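Local coordinates for endonuclease V (Streptomyces avermitilis, PDB 3GOC), which probably nicks double-stranded DNA at the second phosphodiester bond 3' to a deoxyinosine, a magnesium-dependent step in the repair of deaminated bases, at residues D46-D51 against S218-A223; E52-V57 against G78-P83; V56-V61 against P95-A100; A72-V77 against D102-P107; P108-C113 against P137-A142. One frame throughout, in Å; residues are numbered along the deposited sequence.

Contact 1: D46-D51 against S218-A223; sequences DVAYDD and SLCRRA. With MG (magnesium ion), chain D; MG (magnesium ion), chain C.
The Asp46 carboxylate and the Val47-Ala48 peptide are the two flat groups here, and the Cys220 sulfur lies over a face of each. Two magnesium ions sit at the oxygen edge of the carboxylate, both close to its plane. Cys220 SG stands 3.8 Å from Asp46 OD1. It sits almost straight above the peptide carbon, 3.5 Å from Val47 C. Its torsion (chi1 64°) places SG between its own backbone N and carbonyl carbon, which turns it toward the strand. Asp46 OD1 binds one magnesium at 2.2 Å, and Asp46 OD2 binds the other at 2.5 Å. With CG anti to the backbone N (chi1 -169°), the carboxylate reaches out from the strand to both ions. This is the two-magnesium centre of an RNase H-like nuclease, built between strand 41-49 and helix 211-228, whose short segments run 31° apart. Asp217 joins Asp46 on the OD1 magnesium, and Asp114 belongs to the other site. Three waters also bind the OD1 magnesium, and two of them tie it to the surrounding chain. One donates to Val47 O at 2.7 Å. Another accepts from Arg221 NH1 at 3.0 Å, while Arg221 NE is hydrogen-bonded to Asp217. Arg221 is thus a second-shell residue that probably helps to place Asp217. Further along the strand, Ala48 CB meets Cys220 SG at 3.8 Å and the Arg221 methylene carbon CG at 4.4 Å.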
# COMPACT_ATOMS: atom_id res chain seq x y z
N ASP A 46 -6.61 6.14 18.49
CA ASP A 46 -6.51 7.58 18.71
C ASP A 46 -7.17 7.90 20.04
O ASP A 46 -7.93 7.10 20.57
CB ASP A 46 -7.20 8.35 17.59
CG ASP A 46 -6.90 9.82 17.63
OD1 ASP A 46 -7.75 10.61 17.17
OD2 ASP A 46 -5.80 10.20 18.12
N VAL A 47 -6.86 9.07 20.58
CA VAL A 47 -7.45 9.48 21.84
C VAL A 47 -7.94 10.91 21.80
O VAL A 47 -7.55 11.71 20.94
CB VAL A 47 -6.44 9.34 23.01
CG1 VAL A 47 -5.95 7.90 23.10
CG2 VAL A 47 -5.28 10.29 22.80
N ALA A 48 -8.83 11.22 22.73
CA ALA A 48 -9.40 12.56 22.86
C ALA A 48 -9.34 12.90 24.35
O ALA A 48 -9.79 12.12 25.19
CB ALA A 48 -10.85 12.58 22.37
N TYR A 49 -8.75 14.05 24.67
CA TYR A 49 -8.64 14.49 26.05
C TYR A 49 -9.73 15.48 26.39
O TYR A 49 -10.05 16.36 25.59
CB TYR A 49 -7.29 15.17 26.30
CG TYR A 49 -6.11 14.23 26.32
CD1 TYR A 49 -5.45 13.87 25.15
CD2 TYR A 49 -5.67 13.68 27.52
CE1 TYR A 49 -4.38 12.98 25.17
CE2 TYR A 49 -4.60 12.79 27.55
CZ TYR A 49 -3.96 12.45 26.38
OH TYR A 49 -2.91 11.57 26.41
N ASP A 50 -10.31 15.35 27.57
CA ASP A 50 -11.34 16.28 27.98
C ASP A 50 -10.66 17.50 28.60
O ASP A 50 -9.66 17.36 29.30
CB ASP A 50 -12.27 15.64 29.01
CG ASP A 50 -13.57 16.41 29.16
OD1 ASP A 50 -13.69 17.20 30.12
OD2 ASP A 50 -14.46 16.23 28.31
N ASP A 51 -11.21 18.68 28.35
CA ASP A 51 -10.61 19.90 28.90
C ASP A 51 -11.13 20.27 30.27
O ASP A 51 -10.51 21.07 30.96
CB ASP A 51 -10.86 21.09 27.96
CG ASP A 51 -10.16 20.95 26.64
OD1 ASP A 51 -9.05 20.39 26.61
OD2 ASP A 51 -10.71 21.43 25.62
N SER A 218 -12.79 10.05 14.89
CA SER A 218 -14.22 10.33 14.98
C SER A 218 -14.83 9.59 16.17
O SER A 218 -15.62 10.16 16.92
CB SER A 218 -14.93 9.91 13.70
OG SER A 218 -14.57 10.75 12.61
N LEU A 219 -14.45 8.33 16.34
CA LEU A 219 -15.01 7.53 17.42
C LEU A 219 -14.61 7.98 18.83
O LEU A 219 -15.46 8.05 19.72
CB LEU A 219 -14.67 6.05 17.22
CG LEU A 219 -15.21 5.09 18.29
CD1 LEU A 219 -16.73 5.22 18.43
CD2 LEU A 219 -14.84 3.67 17.91
N CYS A 220 -13.33 8.28 19.07
CA CYS A 220 -12.99 8.70 20.41
C CYS A 220 -13.62 10.05 20.76
O CYS A 220 -13.96 10.30 21.92
CB CYS A 220 -11.46 8.75 20.63
SG CYS A 220 -10.49 9.92 19.65
N ARG A 221 -13.77 10.92 19.77
CA ARG A 221 -14.38 12.21 20.03
C ARG A 221 -15.86 12.02 20.40
O ARG A 221 -16.37 12.68 21.31
CB ARG A 221 -14.26 13.12 18.80
CG ARG A 221 -12.85 13.66 18.57
CD ARG A 221 -12.73 14.33 17.21
NE ARG A 221 -11.47 15.04 17.03
CZ ARG A 221 -11.17 16.20 17.59
NH1 ARG A 221 -9.99 16.77 17.37
NH2 ARG A 221 -12.05 16.81 18.38
N ARG A 222 -16.54 11.10 19.71
CA ARG A 222 -17.94 10.84 20.02
C ARG A 222 -18.07 10.22 21.42
O ARG A 222 -18.94 10.61 22.19
CB ARG A 222 -18.57 9.89 18.99
CG ARG A 222 -20.07 9.69 19.22
CD ARG A 222 -20.67 8.72 18.23
NE ARG A 222 -20.28 7.34 18.49
CZ ARG A 222 -20.60 6.32 17.72
NH1 ARG A 222 -21.31 6.51 16.62
NH2 ARG A 222 -20.21 5.09 18.04
N ALA A 223 -17.20 9.26 21.72
CA ALA A 223 -17.23 8.59 23.02
C ALA A 223 -16.92 9.56 24.15
O ALA A 223 -17.45 9.42 25.26
CB ALA A 223 -16.25 7.43 23.03
MG MG D . -5.37 12.62 17.79
MG MG C . -7.67 12.80 17.08
O HOH W 1 -8.89 13.11 19.01
O HOH W 2 -7.49 15.11 16.91
O HOH W 3 -6.69 12.50 14.96
O HOH W 4 -3.07 11.57 18.22
O HOH W 5 -3.48 14.10 17.15

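Contact 2: E52-V57 against G78-P83; sequences ERDVVV and GEVSFP
Val80 packs crosswise against the Asp54 side chain, and a hydrogen bond and a water link the two residues. Val80 CB is in tight carbon-oxygen contact with Asp54 OD2, 3.2 Å away, and Val80 CG2 also faces that oxygen. Val80 N gives an almost straight hydrogen bond to Asp54 O (3.0 Å, 176°). The donor stands above the carbonyl plane, 43° out of it. A water donates to both Asp54 OD1 and Val80 O. Asp54 is the centre of an inverse gamma turn that leads into strand 55-64. Gly78 carries the regular part of the contact. It forms an antiparallel hydrogen-bonded pair with Val56: Gly78 N bonds to Val56 O at 2.8 Å, and Val56 N bonds to Gly78 O at 2.9 Å. Gly78 O is approached by carbon as well. Val55 CA comes within 3.3 Å of it in a CA-H...O contact. Val55 CG1, anti to its backbone N (chi1 179°), reaches the same Gly78 O at 3.1 Å. The Val56-Gly78 pairing belongs to the beta hairpin of strands 55-64 and 70-79, which Asp54 and Val80 continue past the strand ends. Val56 packs beside Val47 and Tyr49 of strand 41-49, Gly78 touches Thr96 of helix 94-102, and Val57 meets helix 211-228.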
# COMPACT_ATOMS: atom_id res chain seq x y z
N GLU A 52 -12.26 19.70 30.67
CA GLU A 52 -12.86 20.03 31.96
C GLU A 52 -12.53 19.07 33.08
O GLU A 52 -12.49 19.46 34.25
CB GLU A 52 -14.37 20.16 31.81
CG GLU A 52 -14.80 21.35 30.97
CD GLU A 52 -14.35 22.68 31.55
OE1 GLU A 52 -14.56 22.88 32.77
OE2 GLU A 52 -13.81 23.51 30.79
N ARG A 53 -12.32 17.80 32.74
CA ARG A 53 -11.96 16.81 33.75
C ARG A 53 -10.74 16.04 33.28
O ARG A 53 -10.48 15.94 32.08
CB ARG A 53 -13.14 15.88 34.04
CG ARG A 53 -13.85 15.31 32.83
CD ARG A 53 -15.35 15.26 33.11
NE ARG A 53 -16.04 14.26 32.30
CZ ARG A 53 -16.04 12.95 32.56
NH1 ARG A 53 -15.38 12.48 33.61
NH2 ARG A 53 -16.70 12.12 31.77
N ASP A 54 -9.98 15.50 34.23
CA ASP A 54 -8.75 14.77 33.93
C ASP A 54 -9.03 13.38 33.37
O ASP A 54 -8.61 12.38 33.94
CB ASP A 54 -7.89 14.66 35.20
CG ASP A 54 -6.40 14.71 34.90
OD1 ASP A 54 -5.60 14.43 35.82
OD2 ASP A 54 -6.03 15.06 33.76
N VAL A 55 -9.74 13.34 32.25
CA VAL A 55 -10.08 12.08 31.62
C VAL A 55 -9.64 12.03 30.16
O VAL A 55 -9.56 13.06 29.49
CB VAL A 55 -11.61 11.83 31.71
CG1 VAL A 55 -11.97 10.52 31.04
CG2 VAL A 55 -12.04 11.81 33.17
N VAL A 56 -9.33 10.83 29.68
CA VAL A 56 -8.93 10.63 28.30
C VAL A 56 -9.73 9.46 27.76
O VAL A 56 -9.99 8.49 28.47
CB VAL A 56 -7.39 10.37 28.18
CG1 VAL A 56 -6.98 9.17 29.03
CG2 VAL A 56 -7.00 10.16 26.72
N VAL A 57 -10.16 9.57 26.51
CA VAL A 57 -10.94 8.51 25.88
C VAL A 57 -10.19 7.97 24.68
O VAL A 57 -9.76 8.73 23.81
CB VAL A 57 -12.32 9.04 25.42
CG1 VAL A 57 -13.04 7.98 24.60
CG2 VAL A 57 -13.16 9.40 26.64
N GLY A 78 -10.59 6.67 30.55
CA GLY A 78 -9.62 6.50 31.61
C GLY A 78 -9.18 7.78 32.30
O GLY A 78 -9.43 8.88 31.81
N GLU A 79 -8.56 7.62 33.46
CA GLU A 79 -8.03 8.75 34.20
C GLU A 79 -6.68 9.08 33.56
O GLU A 79 -5.88 8.17 33.30
CB GLU A 79 -7.80 8.36 35.67
CG GLU A 79 -9.07 8.14 36.48
CD GLU A 79 -8.77 7.60 37.86
OE1 GLU A 79 -7.74 8.00 38.44
OE2 GLU A 79 -9.57 6.78 38.38
N VAL A 80 -6.44 10.35 33.28
CA VAL A 80 -5.16 10.74 32.69
C VAL A 80 -4.11 10.26 33.69
O VAL A 80 -4.13 10.63 34.87
CB VAL A 80 -5.09 12.25 32.47
CG1 VAL A 80 -3.69 12.66 32.03
CG2 VAL A 80 -6.10 12.64 31.40
N SER A 81 -3.19 9.43 33.22
CA SER A 81 -2.19 8.82 34.08
C SER A 81 -0.81 9.46 34.26
O SER A 81 0.08 8.85 34.85
CB SER A 81 -2.01 7.36 33.66
OG SER A 81 -1.84 7.26 32.26
N PHE A 82 -0.63 10.68 33.76
CA PHE A 82 0.64 11.35 33.90
C PHE A 82 0.45 12.83 33.59
O PHE A 82 -0.41 13.20 32.81
CB PHE A 82 1.68 10.77 32.93
CG PHE A 82 3.10 10.98 33.35
CD1 PHE A 82 3.65 10.25 34.40
CD2 PHE A 82 3.90 11.93 32.70
CE1 PHE A 82 4.96 10.46 34.80
CE2 PHE A 82 5.21 12.15 33.10
CZ PHE A 82 5.75 11.41 34.15
N PRO A 83 1.24 13.70 34.23
CA PRO A 83 1.12 15.14 33.96
C PRO A 83 1.56 15.42 32.52
O PRO A 83 2.16 14.56 31.88
CB PRO A 83 2.05 15.77 35.00
CG PRO A 83 3.06 14.71 35.25
CD PRO A 83 2.22 13.45 35.30
O HOH W 6 -5.77 11.74 36.79

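Contact 3: V56-V61 against P95-A100; sequences VVAAAV and PTVLAA
Ala58 of strand 55-64 packs on Val97 and Ala100 of helix 94-102, a helix-on-sheet contact in the RNase H-like alpha/beta fold. The short helix segment runs at 37° to the strand, with an axis separation of 7.1 Å. Small side chains permit this close approach. Val56, Ala58 and Ala60 alternate along the strand and point at the helix, while Val57 and Ala59 turn to the other face and meet helix 211-228. The sheet is therefore sandwiched between two helices here.

The apolar contacts centre on methyl groups. Ala58 CB lies 4.1 Å from Val97 CG2 and equally near Ala100 CB. Ala100 CB also meets Ala60 CB at 4.3 Å, so one helix methyl spans two strand positions. Val97 continues onto Val47 of strand 41-49.

Other contacts bring methyls to polar atoms. Ala58 CB sits 3.6 Å from Thr96 O, a carbonyl already used within the helix by Ala100 N. Ala100 CB in turn rests beside the strand carbonyl Ala58 O.

The Val56 and Thr96 side chains pass alongside one another, headed opposite ways. With chi1 at -56°, Thr96 CG2 stands opposite its backbone N and touches both the Ala58 methyl and the strand backbone. OG1 is left beside the valine branch, with Thr96 OG1 3.6 Å from Val56 CG1. The other branch, Thr96 CG2, lies 3.7 Å from Val56 O and as near Ala58 CB.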
# COMPACT_ATOMS: atom_id res chain seq x y z
N VAL A 56 -9.33 10.83 29.68
CA VAL A 56 -8.93 10.63 28.30
C VAL A 56 -9.73 9.46 27.76
O VAL A 56 -9.99 8.49 28.47
CB VAL A 56 -7.39 10.37 28.18
CG1 VAL A 56 -6.98 9.17 29.03
CG2 VAL A 56 -7.00 10.16 26.72
N VAL A 57 -10.16 9.57 26.51
CA VAL A 57 -10.94 8.51 25.88
C VAL A 57 -10.19 7.97 24.68
O VAL A 57 -9.76 8.73 23.81
CB VAL A 57 -12.32 9.04 25.42
CG1 VAL A 57 -13.04 7.98 24.60
CG2 VAL A 57 -13.16 9.40 26.64
N ALA A 58 -10.03 6.66 24.64
CA ALA A 58 -9.33 6.02 23.54
C ALA A 58 -10.29 5.22 22.68
O ALA A 58 -11.30 4.70 23.16
CB ALA A 58 -8.25 5.10 24.08
N ALA A 59 -9.98 5.14 21.39
CA ALA A 59 -10.79 4.37 20.46
C ALA A 59 -9.88 3.50 19.62
O ALA A 59 -8.76 3.88 19.29
CB ALA A 59 -11.60 5.30 19.56
N ALA A 60 -10.37 2.31 19.30
CA ALA A 60 -9.65 1.38 18.45
C ALA A 60 -10.66 0.95 17.39
O ALA A 60 -11.75 0.50 17.73
CB ALA A 60 -9.17 0.18 19.24
N VAL A 61 -10.31 1.14 16.13
CA VAL A 61 -11.19 0.75 15.04
C VAL A 61 -10.46 -0.21 14.13
O VAL A 61 -9.44 0.12 13.54
CB VAL A 61 -11.65 1.98 14.22
CG1 VAL A 61 -12.57 1.53 13.09
CG2 VAL A 61 -12.37 2.97 15.12
N PRO A 95 -2.47 3.37 29.28
CA PRO A 95 -3.40 2.47 29.97
C PRO A 95 -4.79 2.42 29.33
O PRO A 95 -5.40 1.35 29.21
CB PRO A 95 -3.45 3.04 31.39
CG PRO A 95 -2.08 3.63 31.56
CD PRO A 95 -1.84 4.31 30.23
N THR A 96 -5.27 3.57 28.89
CA THR A 96 -6.59 3.66 28.28
C THR A 96 -6.60 3.08 26.87
O THR A 96 -7.59 2.48 26.45
CB THR A 96 -7.09 5.12 28.28
OG1 THR A 96 -7.07 5.62 29.62
CG2 THR A 96 -8.51 5.21 27.75
N VAL A 97 -5.50 3.25 26.15
CA VAL A 97 -5.39 2.70 24.80
C VAL A 97 -5.36 1.18 24.89
O VAL A 97 -6.01 0.48 24.10
CB VAL A 97 -4.10 3.20 24.09
CG1 VAL A 97 -3.91 2.48 22.76
CG2 VAL A 97 -4.19 4.70 23.86
N LEU A 98 -4.62 0.66 25.86
CA LEU A 98 -4.55 -0.79 26.04
C LEU A 98 -5.94 -1.33 26.36
O LEU A 98 -6.32 -2.41 25.90
CB LEU A 98 -3.58 -1.15 27.18
CG LEU A 98 -2.09 -0.90 26.89
CD1 LEU A 98 -1.29 -1.11 28.16
CD2 LEU A 98 -1.61 -1.83 25.79
N ALA A 99 -6.71 -0.57 27.13
CA ALA A 99 -8.07 -0.98 27.50
C ALA A 99 -9.00 -1.02 26.29
O ALA A 99 -9.83 -1.93 26.16
CB ALA A 99 -8.63 -0.03 28.56
N ALA A 100 -8.87 -0.05 25.40
CA ALA A 100 -9.72 -0.03 24.21
C ALA A 100 -9.38 -1.23 23.33
O ALA A 100 -10.27 -1.89 22.79
CB ALA A 100 -9.52 1.27 23.42

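Contact 4: A72-V77 against D102-P107; sequences AEATAV and DALPCP
Ala72 CB meets Pro105 and Cys106. It lies 3.9 Å from Pro105 CG and about as far from CD of the same ring. It is also 4.0 Å from Cys106 SG. Glu73 comes next and turns its side chain away, onto Leu219 of helix 211-228. Its backbone still takes part, for Leu104 CD2 rests 3.7 Å from Glu73 C. Leu104 has CG anti to its carbonyl carbon (chi1 -70°), and from there the CD2 branch drops onto the strand. Helix 94-102 and the loop that follows it together carry the chain from strand 70-79, at one edge of the sheet of the RNase H-like fold, to strand 110-114 further in. Residues 72-74 and 103-106 run in nearly opposite directions, 163° apart. At Ala74 the methyl meets two residues: Ala74 CB is 3.7 Å from Leu104 CD2 and 3.8 Å from Ala103 CB. The leucine branch therefore lies over the strand between the methyls of Ala72 and Ala74, nearer that of Ala74, and Leu104 also touches Val62 of strand 55-64.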
# COMPACT_ATOMS: atom_id res chain seq x y z
N ALA A 72 -14.78 -4.01 13.37
CA ALA A 72 -14.92 -3.97 14.83
C ALA A 72 -14.44 -2.65 15.38
O ALA A 72 -13.62 -1.97 14.77
CB ALA A 72 -14.13 -5.11 15.45
N GLU A 73 -14.95 -2.27 16.55
CA GLU A 73 -14.53 -1.03 17.19
C GLU A 73 -14.79 -1.10 18.68
O GLU A 73 -15.64 -1.86 19.14
CB GLU A 73 -15.28 0.17 16.59
CG GLU A 73 -16.78 0.11 16.73
CD GLU A 73 -17.48 1.29 16.07
OE1 GLU A 73 -17.20 1.55 14.88
OE2 GLU A 73 -18.30 1.95 16.74
N ALA A 74 -14.04 -0.31 19.44
CA ALA A 74 -14.19 -0.28 20.89
C ALA A 74 -13.59 1.00 21.44
O ALA A 74 -12.70 1.59 20.83
CB ALA A 74 -13.49 -1.49 21.51
N THR A 75 -14.10 1.45 22.58
CA THR A 75 -13.58 2.64 23.22
C THR A 75 -13.41 2.37 24.71
O THR A 75 -13.94 1.39 25.24
CB THR A 75 -14.52 3.86 23.06
OG1 THR A 75 -15.80 3.56 23.63
CG2 THR A 75 -14.68 4.22 21.59
N ALA A 76 -12.66 3.23 25.37
CA ALA A 76 -12.43 3.11 26.80
C ALA A 76 -12.24 4.51 27.37
O ALA A 76 -11.73 5.40 26.69
CB ALA A 76 -11.19 2.27 27.07
N VAL A 77 -12.68 4.69 28.61
CA VAL A 77 -12.56 5.98 29.28
C VAL A 77 -11.57 5.77 30.42
O VAL A 77 -11.68 4.80 31.17
CB VAL A 77 -13.91 6.43 29.87
CG1 VAL A 77 -13.73 7.72 30.64
CG2 VAL A 77 -14.92 6.61 28.75
N ASP A 102 -8.08 -4.06 24.31
CA ASP A 102 -8.53 -5.27 25.01
C ASP A 102 -10.04 -5.48 24.88
O ASP A 102 -10.52 -6.60 24.98
CB ASP A 102 -8.16 -5.21 26.50
CG ASP A 102 -6.67 -5.40 26.74
OD1 ASP A 102 -5.99 -5.97 25.85
OD2 ASP A 102 -6.19 -5.00 27.82
N ALA A 103 -10.77 -4.39 24.66
CA ALA A 103 -12.22 -4.46 24.53
C ALA A 103 -12.67 -4.94 23.16
O ALA A 103 -13.85 -5.23 22.95
CB ALA A 103 -12.84 -3.11 24.84
N LEU A 104 -11.74 -5.02 22.21
CA LEU A 104 -12.07 -5.48 20.87
C LEU A 104 -12.39 -6.97 20.88
O LEU A 104 -11.87 -7.72 21.69
CB LEU A 104 -10.91 -5.24 19.91
CG LEU A 104 -10.58 -3.79 19.54
CD1 LEU A 104 -9.26 -3.76 18.79
CD2 LEU A 104 -11.71 -3.20 18.70
N PRO A 105 -13.26 -7.40 19.96
CA PRO A 105 -13.65 -8.81 19.87
C PRO A 105 -12.69 -9.62 19.00
O PRO A 105 -12.86 -10.83 18.83
CB PRO A 105 -15.05 -8.73 19.26
CG PRO A 105 -14.91 -7.59 18.31
CD PRO A 105 -14.13 -6.56 19.12
N CYS A 106 -11.69 -8.96 18.44
CA CYS A 106 -10.73 -9.64 17.59
C CYS A 106 -9.35 -8.99 17.71
O CYS A 106 -9.22 -7.88 18.24
CB CYS A 106 -11.18 -9.57 16.12
SG CYS A 106 -11.28 -7.86 15.48
N PRO A 107 -8.30 -9.67 17.23
CA PRO A 107 -6.95 -9.11 17.30
C PRO A 107 -6.90 -7.91 16.36
O PRO A 107 -7.61 -7.87 15.35
CB PRO A 107 -6.08 -10.26 16.82
CG PRO A 107 -6.84 -11.47 17.27
CD PRO A 107 -8.26 -11.10 16.88

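Contact 5: P108-C113 against P137-A142; sequences PGLIVC and PTIGVA
A beta-alpha-beta unit supplies this contact: strands 110-114 and 138-142 run parallel in the core of the sheet, linked through helix 126-134. Four backbone hydrogen bonds join them in a regular ladder. Ile111 N bonds to Pro137 O, Ile139 N to Ile111 O, Cys113 N to Ile139 O and Val141 N to Cys113 O, each N to O distance being 2.9 Å. CA-H...O contacts lie between them, such as Thr138 CA to Ile111 O at 3.2 Å. Ile111, Cys113 and Thr138 lie on the face that meets helix 126-134, where Thr138 OG1 is hydrogen-bonded to Ala127 O. The other face carries Val112 and Ile139, which run alongside each other in a common direction, with Val112 CG2 4.0 Å from Ile139 CG1. Val112 CG1, anti to its backbone N (chi1 -178°), reaches Val141 CG2 at 3.9 Å. With an alanine here both branches go, and Ile139 and Val141 would probably each lose one packing partner, leaving a gap on that face between the strands. Ile139 and Val141 also touch helix 193-202. At the start of the ladder, Leu110 CD2 lies against Pro137, 3.6 Å from CB of its ring and 3.2 Å from Pro137 O.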
# COMPACT_ATOMS: atom_id res chain seq x y z
N PRO A 108 -6.04 -6.92 16.66
CA PRO A 108 -5.96 -5.74 15.79
C PRO A 108 -5.15 -5.89 14.51
O PRO A 108 -5.32 -5.11 13.58
CB PRO A 108 -5.36 -4.69 16.72
CG PRO A 108 -4.42 -5.50 17.57
CD PRO A 108 -5.22 -6.76 17.87
N GLY A 109 -4.29 -6.90 14.46
CA GLY A 109 -3.45 -7.08 13.29
C GLY A 109 -2.31 -6.08 13.40
O GLY A 109 -1.47 -6.19 14.30
N LEU A 110 -2.28 -5.10 12.50
CA LEU A 110 -1.26 -4.06 12.53
C LEU A 110 -1.92 -2.80 13.11
O LEU A 110 -2.97 -2.39 12.64
CB LEU A 110 -0.76 -3.78 11.11
CG LEU A 110 0.28 -2.69 10.86
CD1 LEU A 110 -0.38 -1.34 10.86
CD2 LEU A 110 1.37 -2.77 11.89
N ILE A 111 -1.30 -2.21 14.13
CA ILE A 111 -1.87 -1.01 14.75
C ILE A 111 -1.24 0.25 14.18
O ILE A 111 -0.01 0.37 14.12
CB ILE A 111 -1.67 -1.00 16.29
CG1 ILE A 111 -2.36 -2.21 16.93
CG2 ILE A 111 -2.24 0.29 16.87
CD1 ILE A 111 -1.63 -3.51 16.71
N VAL A 112 -2.08 1.17 13.73
CA VAL A 112 -1.62 2.43 13.16
C VAL A 112 -2.00 3.55 14.13
O VAL A 112 -3.19 3.83 14.34
CB VAL A 112 -2.27 2.69 11.78
CG1 VAL A 112 -1.74 3.99 11.18
CG2 VAL A 112 -2.00 1.51 10.85
N CYS A 113 -1.00 4.17 14.74
CA CYS A 113 -1.23 5.26 15.69
C CYS A 113 -1.18 6.62 15.02
O CYS A 113 -0.41 6.83 14.08
CB CYS A 113 -0.18 5.23 16.80
SG CYS A 113 -0.15 3.72 17.78
N PRO A 137 2.60 -5.65 15.95
CA PRO A 137 3.19 -4.77 14.94
C PRO A 137 2.49 -3.42 15.02
O PRO A 137 1.26 -3.35 15.05
CB PRO A 137 2.87 -5.48 13.63
CG PRO A 137 2.77 -6.91 14.03
CD PRO A 137 2.02 -6.84 15.32
N THR A 138 3.27 -2.34 15.05
CA THR A 138 2.69 -1.01 15.12
C THR A 138 3.50 -0.01 14.31
O THR A 138 4.71 -0.17 14.12
CB THR A 138 2.68 -0.46 16.56
OG1 THR A 138 4.02 -0.20 16.97
CG2 THR A 138 2.04 -1.45 17.51
N ILE A 139 2.83 1.03 13.84
CA ILE A 139 3.49 2.11 13.12
C ILE A 139 2.80 3.39 13.53
O ILE A 139 1.72 3.38 14.12
CB ILE A 139 3.38 2.00 11.57
CG1 ILE A 139 1.93 2.15 11.12
CG2 ILE A 139 3.98 0.68 11.10
CD1 ILE A 139 1.78 2.26 9.61
N GLY A 140 3.45 4.50 13.22
CA GLY A 140 2.86 5.79 13.52
C GLY A 140 2.75 6.59 12.23
O GLY A 140 3.61 6.49 11.35
N VAL A 141 1.66 7.33 12.09
CA VAL A 141 1.47 8.21 10.94
C VAL A 141 1.00 9.51 11.57
O VAL A 141 -0.02 9.55 12.25
CB VAL A 141 0.40 7.70 9.96
CG1 VAL A 141 0.26 8.70 8.81
CG2 VAL A 141 0.80 6.33 9.40
N ALA A 142 1.77 10.57 11.35
CA ALA A 142 1.47 11.88 11.93
C ALA A 142 1.18 12.94 10.88
O ALA A 142 1.69 12.89 9.77
CB ALA A 142 2.62 12.32 12.81

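Overall arrangement
Contact 1 opens first, at 46-51, and closes last, at 218-223. It brings the C-terminal helix 211-228 back to strand 41-49, and every other contact is nested inside its loop. Contact 2 closes the hairpin of strands 55-64 and 70-79. Contact 3 starts from the same strand, sharing Val56 and Val57, and closes on helix 94-102. Contact 4 crosses both, because it leaves from 72-77 and ends in the loop after that helix. It lies against contact 3, with centres about 8 Å apart. Contact 5 follows in series and adds the parallel pair 110-114 and 138-142. All five reach one sheet, so its antiparallel edge, its parallel centre and two flanking helices are tied together.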